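Local coordinates for protein adenine phosphoribosyltransferase (Leishmania donovani, PDB 1QB7) that probably transfers the phosphoribosyl group of 5-phospho-alpha-D-ribose 1-diphosphate to adenine, giving AMP and diphosphate in the purine salvage pathway, at residues Q20-S25 with P51-A56; K24-Y29 with V44-E49; V169-I174 with I197-L202; L175-L180 with L203-L208. One frame throughout, in Å; residues are numbered along the deposited sequence. Where two conformers were deposited one is given.

The four contacts follow the type I phosphoribosyltransferase fold from its sheet to its base pocket. Interaction 3 pairs two neighbouring parallel strands of the main sheet; past a corner in each strand the chain continues from these segments into those of interaction 4, the centres about 13 Å apart. Interactions 1 and 2, centres about 9 Å apart, share Lys24 and Ser25 and hold helix 17-25 and the turn after it against helices 51-67 and 45-48. Leu22 of interaction 1 packs on Ile174 and Leu202 of interaction 3. Tyr26 of interaction 2 touches Leu175, Leu203 and Leu208 of interaction 4, and its side chain lies about 7 Å from bound adenine, that of Ile177 about 4 Å.

Interaction 1: Q20-S25 with P51-A56; sequences QLLKKS and PETLKA
Two helices packed in a roughly antiparallel sense form this contact: Leu21 and Ser25, one turn apart on helix 17-25, close on Thr53 in the first turn of helix 51-67. The short axes run at 143° and come within 9.7 Å of each other. At the centre Ser25 OG and Thr53 OG1 meet at 2.6 Å in a hydrogen bond whose direction is open, since either hydroxyl could be the donor. With chi1 of -50°, Thr53 turns OG1 back beside its own backbone N and leaves CG2 to the apolar side, where it meets Leu22 CD2 at 3.6 Å. Leu21 slides past Thr53 in the opposite direction, its CG 3.4 Å from Thr53 OG1. Its two methyls then divide the work: CD2 lies 3.6 Å from the backbone O of Glu52 and 3.8 Å from Ala56 CB, while CD1 faces the carboxylate end of Glu52, which crosses Leu21 at about a right angle. Leu21 thus lies against the hydroxyl of Thr53, while Leu22 meets only its methyl. Ser50 OG, just ahead of helix 51-67, also hydrogen-bonds Thr53 OG1, so the hydroxyl pair belongs to a small polar cluster. Beyond it, Leu22 reaches Ile47 of helix 45-48 and Ile174 and Leu202 at the ends of two sheet strands, while Leu54 and Lys55 pack on Val91 of the second subunit.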
loop_
_atom_site.group_PDB
_atom_site.type_symbol
_atom_site.label_atom_id
_atom_site.label_comp_id
_atom_site.label_asym_id
_atom_site.label_seq_id
_atom_site.Cartn_x
_atom_site.Cartn_y
_atom_site.Cartn_z
ATOM N N GLN A 20 11.344 -20.304 5.784
ATOM C CA GLN A 20 10.469 -21.443 6.000
ATOM C C GLN A 20 9.016 -20.997 6.097
ATOM O O GLN A 20 8.129 -21.622 5.525
ATOM C CB GLN A 20 10.862 -22.145 7.303
ATOM C CG GLN A 20 12.265 -22.723 7.315
ATOM C CD GLN A 20 12.344 -24.036 6.580
ATOM O OE1 GLN A 20 12.479 -25.091 7.199
ATOM N NE2 GLN A 20 12.246 -23.988 5.250
ATOM N N LEU A 21 8.785 -19.918 6.838
ATOM C CA LEU A 21 7.448 -19.380 7.043
ATOM C C LEU A 21 6.852 -18.880 5.731
ATOM O O LEU A 21 5.666 -19.066 5.471
ATOM C CB LEU A 21 7.512 -18.263 8.087
ATOM C CG LEU A 21 6.249 -17.843 8.835
ATOM C CD1 LEU A 21 5.444 -19.046 9.276
ATOM C CD2 LEU A 21 6.660 -17.016 10.034
ATOM N N LEU A 22 7.687 -18.262 4.902
ATOM C CA LEU A 22 7.256 -17.749 3.605
ATOM C C LEU A 22 6.869 -18.891 2.676
ATOM O O LEU A 22 5.863 -18.817 1.974
ATOM C CB LEU A 22 8.366 -16.913 2.964
ATOM C CG LEU A 22 8.577 -15.527 3.566
ATOM C CD1 LEU A 22 9.870 -14.920 3.051
ATOM C CD2 LEU A 22 7.392 -14.646 3.225
ATOM N N LYS A 23 7.673 -19.951 2.684
ATOM C CA LYS A 23 7.416 -21.120 1.851
ATOM C C LYS A 23 6.093 -21.780 2.270
ATOM O O LYS A 23 5.340 -22.280 1.437
ATOM C CB LYS A 23 8.584 -22.096 1.991
ATOM C CG LYS A 23 8.480 -23.382 1.197
ATOM C CD LYS A 23 9.647 -24.285 1.576
ATOM C CE LYS A 23 9.540 -25.682 0.987
ATOM N NZ LYS A 23 9.614 -25.696 -0.501
ATOM N N LYS A 24 5.809 -21.736 3.568
ATOM C CA LYS A 24 4.600 -22.318 4.137
ATOM C C LYS A 24 3.364 -21.463 3.858
ATOM O O LYS A 24 2.305 -21.991 3.526
ATOM C CB LYS A 24 4.783 -22.498 5.648
ATOM C CG LYS A 24 3.564 -23.021 6.398
ATOM C CD LYS A 24 3.803 -22.990 7.909
ATOM C CE LYS A 24 2.530 -23.271 8.709
ATOM N NZ LYS A 24 2.011 -24.655 8.509
ATOM N N SER A 25 3.517 -20.146 3.963
ATOM C CA SER A 25 2.413 -19.207 3.755
ATOM C C SER A 25 2.046 -18.868 2.317
ATOM O O SER A 25 0.863 -18.756 1.997
ATOM C CB SER A 25 2.683 -17.899 4.501
ATOM O OG SER A 25 2.864 -18.133 5.884
ATOM N N PRO A 51 -0.534 -13.274 9.962
ATOM C CA PRO A 51 0.039 -12.450 11.031
ATOM C C PRO A 51 1.473 -12.818 11.401
ATOM O O PRO A 51 2.334 -11.946 11.522
ATOM C CB PRO A 51 -0.921 -12.697 12.192
ATOM C CG PRO A 51 -2.218 -12.879 11.508
ATOM C CD PRO A 51 -1.859 -13.784 10.359
ATOM N N GLU A 52 1.731 -14.112 11.552
ATOM C CA GLU A 52 3.059 -14.578 11.928
ATOM C C GLU A 52 4.085 -14.278 10.838
ATOM O O GLU A 52 5.208 -13.869 11.134
ATOM C CB GLU A 52 3.033 -16.077 12.245
ATOM C CG GLU A 52 4.303 -16.572 12.919
ATOM C CD GLU A 52 4.372 -18.087 13.072
ATOM O OE1 GLU A 52 3.509 -18.806 12.514
ATOM O OE2 GLU A 52 5.316 -18.558 13.746
ATOM N N THR A 53 3.691 -14.452 9.578
ATOM C CA THR A 53 4.605 -14.199 8.468
ATOM C C THR A 53 4.897 -12.708 8.312
ATOM O O THR A 53 6.049 -12.314 8.136
ATOM C CB THR A 53 4.069 -14.786 7.140
ATOM O OG1 THR A 53 3.690 -16.152 7.344
ATOM C CG2 THR A 53 5.143 -14.740 6.058
ATOM N N LEU A 54 3.864 -11.879 8.420
ATOM C CA LEU A 54 4.040 -10.438 8.288
ATOM C C LEU A 54 4.985 -9.930 9.387
ATOM O O LEU A 54 5.906 -9.149 9.121
ATOM C CB LEU A 54 2.686 -9.731 8.372
ATOM C CG LEU A 54 2.615 -8.283 7.887
ATOM C CD1 LEU A 54 2.950 -8.183 6.400
ATOM C CD2 LEU A 54 1.219 -7.760 8.148
ATOM N N LYS A 55 4.785 -10.424 10.607
ATOM C CA LYS A 55 5.614 -10.034 11.739
ATOM C C LYS A 55 7.067 -10.485 11.544
ATOM O O LYS A 55 8.003 -9.744 11.849
ATOM C CB LYS A 55 5.047 -10.608 13.040
ATOM C CG LYS A 55 5.769 -10.118 14.280
ATOM C CD LYS A 55 5.200 -10.720 15.543
ATOM C CE LYS A 55 6.045 -10.329 16.743
ATOM N NZ LYS A 55 5.513 -10.891 18.025
ATOM N N ALA A 56 7.248 -11.686 11.001
ATOM C CA ALA A 56 8.584 -12.223 10.759
ATOM C C ALA A 56 9.352 -11.353 9.764
ATOM O O ALA A 56 10.545 -11.104 9.942
ATOM C CB ALA A 56 8.499 -13.660 10.264
#

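Interaction 2: K24-Y29 with V44-E49; sequences KSYRWY and VSSITE
Ile47 reaches over one face of the Tyr26 ring, its CD1 3.7 Å from the ring centroid and only 8° off the normal, a well-centred CH-pi contact. CG1 of the same branch follows the face outward to 3.8 Å from Tyr26 CZ, so two successive carbons cover the ring from its middle to its phenol end. Beside this, Ser46 OG reaches back to the chain just after helix 17-25: it takes a weak hydrogen bond from Arg27 N at 3.1 Å, with the angle at the hydrogen 141°. A chi1 of 63° holds that OG between the backbone N and carbonyl carbon of Ser46, while its CB rests 3.5 Å from Ser25 O. The hydroxyl has its stronger partner in Asp43 O.

The turn itself is braced by Arg27, whose chain bends at chi2 and brings NH1 back over the helix end. NH1 meets Lys24 O at 3.0 Å, in the guanidinium plane, and Tyr26 O at 2.8 Å, from above that carbonyl's plane. Farther out, Asn212 also donates to Tyr26 O, and Thr48 and Glu49 bind the second subunit. A cationic group beside Lys24 O in the last turn of the helix and Tyr26 O just after it would probably be favoured by the helix dipole, while the aromatic ring, close to Ala42 and Val147 of the AMP site, makes an apolar contact with Ile47.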
loop_
_atom_site.group_PDB
_atom_site.type_symbol
_atom_site.label_atom_id
_atom_site.label_comp_id
_atom_site.label_asym_id
_atom_site.label_seq_id
_atom_site.Cartn_x
_atom_site.Cartn_y
_atom_site.Cartn_z
ATOM N N LYS A 24 5.809 -21.736 3.568
ATOM C CA LYS A 24 4.600 -22.318 4.137
ATOM C C LYS A 24 3.364 -21.463 3.858
ATOM O O LYS A 24 2.305 -21.991 3.526
ATOM C CB LYS A 24 4.783 -22.498 5.648
ATOM C CG LYS A 24 3.564 -23.021 6.398
ATOM C CD LYS A 24 3.803 -22.990 7.909
ATOM C CE LYS A 24 2.530 -23.271 8.709
ATOM N NZ LYS A 24 2.011 -24.655 8.509
ATOM N N SER A 25 3.517 -20.146 3.963
ATOM C CA SER A 25 2.413 -19.207 3.755
ATOM C C SER A 25 2.046 -18.868 2.317
ATOM O O SER A 25 0.863 -18.756 1.997
ATOM C CB SER A 25 2.683 -17.899 4.501
ATOM O OG SER A 25 2.864 -18.133 5.884
ATOM N N TYR A 26 3.040 -18.684 1.455
ATOM C CA TYR A 26 2.771 -18.310 0.069
ATOM C C TYR A 26 1.779 -19.174 -0.689
ATOM O O TYR A 26 1.720 -20.396 -0.518
ATOM C CB TYR A 26 4.070 -18.228 -0.738
ATOM C CG TYR A 26 4.513 -16.817 -1.078
ATOM C CD1 TYR A 26 3.671 -15.942 -1.772
ATOM C CD2 TYR A 26 5.774 -16.354 -0.702
ATOM C CE1 TYR A 26 4.074 -14.636 -2.078
ATOM C CE2 TYR A 26 6.185 -15.058 -1.001
ATOM C CZ TYR A 26 5.331 -14.204 -1.685
ATOM O OH TYR A 26 5.725 -12.915 -1.946
ATOM N N ARG A 27 0.950 -18.505 -1.486
ATOM C CA ARG A 27 -0.024 -19.173 -2.347
ATOM C C ARG A 27 0.092 -18.523 -3.709
ATOM O O ARG A 27 0.193 -17.298 -3.815
ATOM C CB ARG A 27 -1.461 -19.023 -1.836
ATOM C CG ARG A 27 -1.776 -19.817 -0.582
ATOM C CD ARG A 27 -1.611 -21.310 -0.797
ATOM N NE ARG A 27 -1.916 -22.076 0.410
ATOM C CZ ARG A 27 -1.072 -22.279 1.421
ATOM N NH1 ARG A 27 0.161 -21.786 1.384
ATOM N NH2 ARG A 27 -1.461 -22.990 2.468
ATOM N N TRP A 28 0.168 -19.349 -4.742
ATOM C CA TRP A 28 0.248 -18.847 -6.106
ATOM C C TRP A 28 -0.975 -19.326 -6.878
ATOM O O TRP A 28 -1.594 -20.338 -6.527
ATOM C CB TRP A 28 1.551 -19.277 -6.794
ATOM C CG TRP A 28 1.741 -20.758 -6.956
ATOM C CD1 TRP A 28 2.515 -21.572 -6.182
ATOM C CD2 TRP A 28 1.193 -21.589 -7.991
ATOM N NE1 TRP A 28 2.493 -22.855 -6.673
ATOM C CE2 TRP A 28 1.690 -22.893 -7.782
ATOM C CE3 TRP A 28 0.337 -21.353 -9.079
ATOM C CZ2 TRP A 28 1.357 -23.965 -8.621
ATOM C CZ3 TRP A 28 0.006 -22.420 -9.915
ATOM C CH2 TRP A 28 0.517 -23.710 -9.679
ATOM N N TYR A 29 -1.321 -18.589 -7.927
ATOM C CA TYR A 29 -2.488 -18.911 -8.738
ATOM C C TYR A 29 -2.152 -18.922 -10.217
ATOM O O TYR A 29 -1.341 -18.121 -10.681
ATOM C CB TYR A 29 -3.603 -17.882 -8.490
ATOM C CG TYR A 29 -4.083 -17.830 -7.060
ATOM C CD1 TYR A 29 -3.359 -17.135 -6.086
ATOM C CD2 TYR A 29 -5.241 -18.502 -6.670
ATOM C CE1 TYR A 29 -3.773 -17.117 -4.763
ATOM C CE2 TYR A 29 -5.666 -18.486 -5.345
ATOM C CZ TYR A 29 -4.923 -17.794 -4.401
ATOM O OH TYR A 29 -5.317 -17.798 -3.091
ATOM N N VAL A 44 0.343 -11.646 -2.845
ATOM C CA VAL A 44 0.850 -10.931 -1.679
ATOM C C VAL A 44 -0.108 -11.069 -0.483
ATOM O O VAL A 44 0.306 -10.990 0.673
ATOM C CB VAL A 44 1.128 -9.442 -2.014
ATOM C CG1 VAL A 44 -0.173 -8.667 -2.167
ATOM C CG2 VAL A 44 2.033 -8.821 -0.960
ATOM N N SER A 45 -1.381 -11.334 -0.770
ATOM C CA SER A 45 -2.379 -11.507 0.286
ATOM C C SER A 45 -2.093 -12.726 1.153
ATOM O O SER A 45 -2.439 -12.739 2.329
ATOM C CB SER A 45 -3.788 -11.627 -0.297
ATOM O OG SER A 45 -4.217 -10.395 -0.838
ATOM N N SER A 46 -1.488 -13.760 0.571
ATOM C CA SER A 46 -1.162 -14.960 1.339
ATOM C C SER A 46 -0.113 -14.619 2.403
ATOM O O SER A 46 0.051 -15.341 3.382
ATOM C CB SER A 46 -0.658 -16.080 0.425
ATOM O OG SER A 46 0.538 -15.709 -0.221
ATOM N N ILE A 47 0.584 -13.506 2.207
ATOM C CA ILE A 47 1.595 -13.054 3.151
ATOM C C ILE A 47 0.984 -12.086 4.174
ATOM O O ILE A 47 1.118 -12.292 5.388
ATOM C CB ILE A 47 2.787 -12.379 2.411
ATOM C CG1 ILE A 47 3.439 -13.381 1.450
ATOM C CG2 ILE A 47 3.805 -11.819 3.401
ATOM C CD1 ILE A 47 3.693 -14.768 2.061
ATOM N N THR A 48 0.277 -11.063 3.684
ATOM C CA THR A 48 -0.334 -10.057 4.563
ATOM C C THR A 48 -1.452 -10.614 5.443
ATOM O O THR A 48 -1.730 -10.063 6.499
ATOM C CB THR A 48 -0.858 -8.802 3.783
ATOM O OG1 THR A 48 -1.976 -9.164 2.967
ATOM C CG2 THR A 48 0.233 -8.213 2.894
ATOM N N GLU A 49 -2.094 -11.697 5.011
ATOM C CA GLU A 49 -3.164 -12.311 5.797
ATOM C C GLU A 49 -2.608 -13.276 6.846
ATOM O O GLU A 49 -3.354 -13.827 7.651
ATOM C CB GLU A 49 -4.158 -13.032 4.892
ATOM C CG GLU A 49 -5.048 -12.097 4.092
ATOM C CD GLU A 49 -5.969 -12.824 3.130
ATOM O OE1 GLU A 49 -6.329 -13.990 3.385
ATOM O OE2 GLU A 49 -6.346 -12.223 2.109
#

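Interaction 3: V169-I174 with I197-L202; sequences VEMVSI and IKFISL
Ile200 O is gripped from two quarters: Ser173 N donates to it at 3.0 Å, and a water that also hydrogen-bonds Ser173 OG donates to it as well. The bond from Ser173 is one of a parallel series. Met171 N gives to Lys198 O at 2.8 Å, Ile200 N returns to Met171 O at 2.9 Å, and Leu202 N closes the run on Ser173 O at 3.2 Å; the bonds from Ser173, Met171 and Ile200 point nearly along the C=O axis, whereas Leu202 N lies in the carbonyl plane of Ser173. These strands, 167-173 and 199-201, are neighbours in the main sheet of the phosphoribosyltransferase fold, and helix 182-192 lies in the crossover between them.

On one face, Met171 CB and CG lie against the CD2-CE2 side of the Phe199 ring, CB 3.6 Å from CD2, in an approach oblique to the ring. The opposite face carries Val172, whose CB meets Ile200 CG1 at 3.6 Å. With chi1 of 66°, Ile200 sends this branch over the neighbouring strand, and CD1 goes on to Glu170 OE2 at 3.2 Å. At the corner, Ile174 CD1 touches Leu202 CD1 at 3.8 Å, and both residues pack on Leu22 of helix 17-25.

Glu170 runs side by side with Lys198 without a direct ion pair; a water accepts from Lys198 NZ and donates to Glu170 OE1. OE2 is held by Arg64 and by Tyr65 OH. A buried carboxylate is therefore paid for by an arginine, a phenol and a bridging water, which should favour its ionised form.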
loop_
_atom_site.group_PDB
_atom_site.type_symbol
_atom_site.label_atom_id
_atom_site.label_comp_id
_atom_site.label_asym_id
_atom_site.label_seq_id
_atom_site.Cartn_x
_atom_site.Cartn_y
_atom_site.Cartn_z
ATOM N N VAL A 169 20.579 1.741 -1.299
ATOM C CA VAL A 169 21.178 0.831 -0.330
ATOM C C VAL A 169 21.078 -0.565 -0.927
ATOM O O VAL A 169 22.080 -1.273 -1.063
ATOM C CB VAL A 169 20.431 0.870 1.026
ATOM C CG1 VAL A 169 20.938 -0.222 1.958
ATOM C CG2 VAL A 169 20.616 2.231 1.674
ATOM N N GLU A 170 19.861 -0.928 -1.318
ATOM C CA GLU A 170 19.582 -2.221 -1.922
ATOM C C GLU A 170 18.127 -2.292 -2.357
ATOM O O GLU A 170 17.291 -1.508 -1.900
ATOM C CB GLU A 170 19.866 -3.357 -0.929
ATOM C CG GLU A 170 18.969 -3.335 0.299
ATOM C CD GLU A 170 19.494 -4.174 1.447
ATOM O OE1 GLU A 170 20.700 -4.483 1.475
ATOM O OE2 GLU A 170 18.694 -4.517 2.336
ATOM N N MET A 171 17.855 -3.198 -3.290
ATOM C CA MET A 171 16.510 -3.443 -3.782
ATOM C C MET A 171 16.077 -4.705 -3.051
ATOM O O MET A 171 16.703 -5.754 -3.209
ATOM C CB MET A 171 16.535 -3.695 -5.288
ATOM C CG MET A 171 15.214 -4.188 -5.888
ATOM S SD MET A 171 13.834 -3.024 -5.799
ATOM C CE MET A 171 12.452 -4.148 -5.562
ATOM N N VAL A 172 15.060 -4.594 -2.202
ATOM C CA VAL A 172 14.572 -5.751 -1.457
ATOM C C VAL A 172 13.192 -6.207 -1.909
ATOM O O VAL A 172 12.322 -5.393 -2.211
ATOM C CB VAL A 172 14.580 -5.500 0.090
ATOM C CG1 VAL A 172 13.821 -4.246 0.435
ATOM C CG2 VAL A 172 13.978 -6.696 0.842
ATOM N N SER A 173 13.028 -7.520 -2.006
ATOM C CA SER A 173 11.759 -8.116 -2.396
ATOM C C SER A 173 11.486 -9.333 -1.514
ATOM O O SER A 173 12.416 -9.960 -1.008
ATOM C CB SER A 173 11.766 -8.509 -3.881
ATOM O OG SER A 173 12.773 -9.455 -4.186
ATOM N N ILE A 174 10.211 -9.623 -1.280
ATOM C CA ILE A 174 9.829 -10.774 -0.468
ATOM C C ILE A 174 10.137 -12.033 -1.289
ATOM O O ILE A 174 10.733 -12.992 -0.797
ATOM C CB ILE A 174 8.302 -10.762 -0.142
ATOM C CG1 ILE A 174 7.892 -9.448 0.538
ATOM C CG2 ILE A 174 7.934 -11.967 0.710
ATOM C CD1 ILE A 174 8.642 -9.131 1.821
ATOM N N ILE A 197 24.646 -2.303 -7.649
ATOM C CA ILE A 197 23.353 -2.287 -6.969
ATOM C C ILE A 197 23.086 -3.660 -6.367
ATOM O O ILE A 197 23.072 -4.658 -7.081
ATOM C CB ILE A 197 22.179 -1.958 -7.938
ATOM C CG1 ILE A 197 22.366 -0.576 -8.578
ATOM C CG2 ILE A 197 20.842 -2.047 -7.197
ATOM C CD1 ILE A 197 22.433 0.576 -7.593
ATOM N N LYS A 198 22.860 -3.706 -5.059
ATOM C CA LYS A 198 22.586 -4.965 -4.388
ATOM C C LYS A 198 21.098 -5.325 -4.397
ATOM O O LYS A 198 20.235 -4.475 -4.164
ATOM C CB LYS A 198 23.094 -4.933 -2.948
ATOM C CG LYS A 198 22.814 -6.221 -2.211
ATOM C CD LYS A 198 23.179 -6.160 -0.742
ATOM C CE LYS A 198 24.674 -6.074 -0.533
ATOM N NZ LYS A 198 24.996 -6.108 0.917
ATOM N N PHE A 199 20.816 -6.585 -4.708
ATOM C CA PHE A 199 19.459 -7.111 -4.725
ATOM C C PHE A 199 19.359 -8.186 -3.652
ATOM O O PHE A 199 20.225 -9.054 -3.571
ATOM C CB PHE A 199 19.141 -7.763 -6.076
ATOM C CG PHE A 199 18.921 -6.787 -7.191
ATOM C CD1 PHE A 199 19.989 -6.334 -7.956
ATOM C CD2 PHE A 199 17.643 -6.312 -7.471
ATOM C CE1 PHE A 199 19.790 -5.421 -8.987
ATOM C CE2 PHE A 199 17.427 -5.395 -8.501
ATOM C CZ PHE A 199 18.504 -4.948 -9.259
ATOM N N ILE A 200 18.347 -8.104 -2.797
ATOM C CA ILE A 200 18.141 -9.130 -1.779
ATOM C C ILE A 200 16.690 -9.605 -1.823
ATOM O O ILE A 200 15.768 -8.817 -2.064
ATOM C CB ILE A 200 18.499 -8.672 -0.331
ATOM C CG1 ILE A 200 17.550 -7.577 0.146
ATOM C CG2 ILE A 200 19.954 -8.225 -0.249
ATOM C CD1 ILE A 200 17.497 -7.444 1.650
ATOM N N SER A 201 16.505 -10.912 -1.665
ATOM C CA SER A 201 15.181 -11.527 -1.663
ATOM C C SER A 201 15.094 -12.475 -0.477
ATOM O O SER A 201 16.102 -13.056 -0.068
ATOM C CB SER A 201 14.944 -12.297 -2.963
ATOM O OG SER A 201 13.618 -12.778 -3.038
ATOM N N LEU A 202 13.891 -12.629 0.072
ATOM C CA LEU A 202 13.678 -13.505 1.216
ATOM C C LEU A 202 13.321 -14.936 0.798
ATOM O O LEU A 202 13.545 -15.883 1.554
ATOM C CB LEU A 202 12.590 -12.929 2.124
ATOM C CG LEU A 202 12.804 -11.476 2.564
ATOM C CD1 LEU A 202 11.597 -10.992 3.345
ATOM C CD2 LEU A 202 14.082 -11.350 3.387
HETATM O O HOH W 1 23.445 -1.385 -3.452
HETATM O O HOH W 2 23.365 -3.747 1.770
HETATM O O HOH W 3 15.059 -8.152 -4.916
#

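Interaction 4: L175-L180 with L203-L208; sequences LSIPFL and LSDDAL
Leu175 and Ser176 pair with Leu203 and Ser204 in a short parallel sheet, which 147-148 joins on the far side of 175-176, beside the adenine pocket of this phosphoribosyltransferase fold. Two backbone bonds set the register: Ser176 N gives to Leu203 O at 2.9 Å, and Asp205 N gives to Ser176 O at 2.9 Å.

The apolar contacts lie first on the face of the two leucines. Leu175 swings CG away from its own N (chi1 -174°) and carries CD1 across to the partner strand, 3.9 Å from Leu203 CD2 and close to Leu203 O. Tyr26 covers Leu175, Leu203 and Leu208 together. Past the strands, Ile177 crosses the Asp205 side chain at about a right angle, with CD1 against Asp205 CB at 3.6 Å; the Ile177 side chain lies about 4 Å from bound adenine. Pro178 packs by CG on Ser204 OG and by CD on Asp205 OD1.

Polar groups then shape the ends of both segments. Ser204 OG accepts from Asp206 N at 3.1 Å, an ST turn that leads the chain into its 3-10 segment, and Arg40 of the AMP site binds the backbone O atoms of Asp205 and Leu208. One water links the two segments, accepting from Phe179 N and donating to Asp205 OD1 at 2.7 Å.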
loop_
_atom_site.group_PDB
_atom_site.type_symbol
_atom_site.label_atom_id
_atom_site.label_comp_id
_atom_site.label_asym_id
_atom_site.label_seq_id
_atom_site.Cartn_x
_atom_site.Cartn_y
_atom_site.Cartn_z
ATOM N N LEU A 175 9.751 -11.986 -2.561
ATOM C CA LEU A 175 9.935 -13.094 -3.471
ATOM C C LEU A 175 10.631 -12.681 -4.760
ATOM O O LEU A 175 10.361 -11.616 -5.310
ATOM C CB LEU A 175 8.571 -13.669 -3.831
ATOM C CG LEU A 175 8.591 -14.938 -4.680
ATOM C CD1 LEU A 175 8.945 -16.131 -3.800
ATOM C CD2 LEU A 175 7.235 -15.126 -5.315
ATOM N N SER A 176 11.518 -13.544 -5.244
ATOM C CA SER A 176 12.223 -13.299 -6.498
ATOM C C SER A 176 11.896 -14.419 -7.478
ATOM O O SER A 176 11.576 -15.543 -7.069
ATOM C CB SER A 176 13.730 -13.243 -6.276
ATOM O OG SER A 176 14.195 -14.429 -5.662
ATOM N N ILE A 177 11.931 -14.088 -8.765
ATOM C CA ILE A 177 11.668 -15.035 -9.849
ATOM C C ILE A 177 12.963 -15.040 -10.663
ATOM O O ILE A 177 13.029 -14.443 -11.741
ATOM C CB ILE A 177 10.530 -14.536 -10.776
ATOM C CG1 ILE A 177 9.354 -13.969 -9.966
ATOM C CG2 ILE A 177 10.081 -15.659 -11.695
ATOM C CD1 ILE A 177 8.599 -14.976 -9.142
ATOM N N PRO A 178 14.003 -15.738 -10.173
ATOM C CA PRO A 178 15.309 -15.809 -10.848
ATOM C C PRO A 178 15.297 -16.121 -12.349
ATOM O O PRO A 178 16.167 -15.653 -13.094
ATOM C CB PRO A 178 16.062 -16.862 -10.028
ATOM C CG PRO A 178 14.962 -17.711 -9.457
ATOM C CD PRO A 178 13.949 -16.691 -9.051
ATOM N N PHE A 179 14.289 -16.866 -12.793
ATOM C CA PHE A 179 14.169 -17.236 -14.196
ATOM C C PHE A 179 14.090 -16.011 -15.102
ATOM O O PHE A 179 14.568 -16.038 -16.236
ATOM C CB PHE A 179 12.936 -18.115 -14.403
ATOM C CG PHE A 179 12.741 -18.562 -15.821
ATOM C CD1 PHE A 179 13.489 -19.612 -16.341
ATOM C CD2 PHE A 179 11.807 -17.936 -16.639
ATOM C CE1 PHE A 179 13.311 -20.032 -17.658
ATOM C CE2 PHE A 179 11.622 -18.350 -17.958
ATOM C CZ PHE A 179 12.375 -19.401 -18.467
ATOM N N LEU A 180 13.480 -14.942 -14.599
ATOM C CA LEU A 180 13.323 -13.713 -15.363
ATOM C C LEU A 180 14.576 -12.838 -15.417
ATOM O O LEU A 180 14.581 -11.792 -16.065
ATOM C CB LEU A 180 12.120 -12.931 -14.845
ATOM C CG LEU A 180 10.788 -13.646 -15.083
ATOM C CD1 LEU A 180 9.670 -12.973 -14.305
ATOM C CD2 LEU A 180 10.482 -13.666 -16.578
ATOM N N LEU A 203 12.787 -15.086 -0.411
ATOM C CA LEU A 203 12.405 -16.394 -0.924
ATOM C C LEU A 203 12.435 -16.410 -2.448
ATOM O O LEU A 203 12.112 -15.416 -3.093
ATOM C CB LEU A 203 10.995 -16.766 -0.452
ATOM C CG LEU A 203 10.555 -18.209 -0.729
ATOM C CD1 LEU A 203 11.219 -19.142 0.275
ATOM C CD2 LEU A 203 9.042 -18.350 -0.642
ATOM N N SER A 204 12.854 -17.538 -3.015
ATOM C CA SER A 204 12.889 -17.717 -4.462
ATOM C C SER A 204 11.618 -18.471 -4.840
ATOM O O SER A 204 11.201 -19.372 -4.117
ATOM C CB SER A 204 14.101 -18.554 -4.872
ATOM O OG SER A 204 13.957 -19.014 -6.205
ATOM N N ASP A 205 11.010 -18.134 -5.973
ATOM C CA ASP A 205 9.796 -18.844 -6.364
ATOM C C ASP A 205 10.072 -20.329 -6.632
ATOM O O ASP A 205 9.144 -21.127 -6.718
ATOM C CB ASP A 205 9.095 -18.173 -7.553
ATOM C CG ASP A 205 9.768 -18.462 -8.870
ATOM O OD1 ASP A 205 11.019 -18.432 -8.922
ATOM O OD2 ASP A 205 9.038 -18.707 -9.857
ATOM N N ASP A 206 11.350 -20.696 -6.739
ATOM C CA ASP A 206 11.721 -22.090 -6.946
ATOM C C ASP A 206 11.374 -22.899 -5.706
ATOM O O ASP A 206 11.256 -24.121 -5.769
ATOM C CB ASP A 206 13.211 -22.226 -7.265
ATOM C CG ASP A 206 13.623 -23.671 -7.558
ATOM O OD1 ASP A 206 13.011 -24.294 -8.456
ATOM O OD2 ASP A 206 14.539 -24.194 -6.882
ATOM N N ALA A 207 11.198 -22.208 -4.584
ATOM C CA ALA A 207 10.842 -22.856 -3.333
ATOM C C ALA A 207 9.349 -23.171 -3.290
ATOM O O ALA A 207 8.902 -23.966 -2.466
ATOM C CB ALA A 207 11.220 -21.977 -2.164
ATOM N N LEU A 208 8.575 -22.522 -4.159
ATOM C CA LEU A 208 7.134 -22.736 -4.210
ATOM C C LEU A 208 6.830 -23.937 -5.079
ATOM O O LEU A 208 7.357 -24.066 -6.178
ATOM C CB LEU A 208 6.424 -21.501 -4.762
ATOM C CG LEU A 208 6.683 -20.198 -4.004
ATOM C CD1 LEU A 208 5.788 -19.114 -4.564
ATOM C CD2 LEU A 208 6.439 -20.380 -2.514
HETATM O O HOH W 4 12.340 -18.337 -11.297
#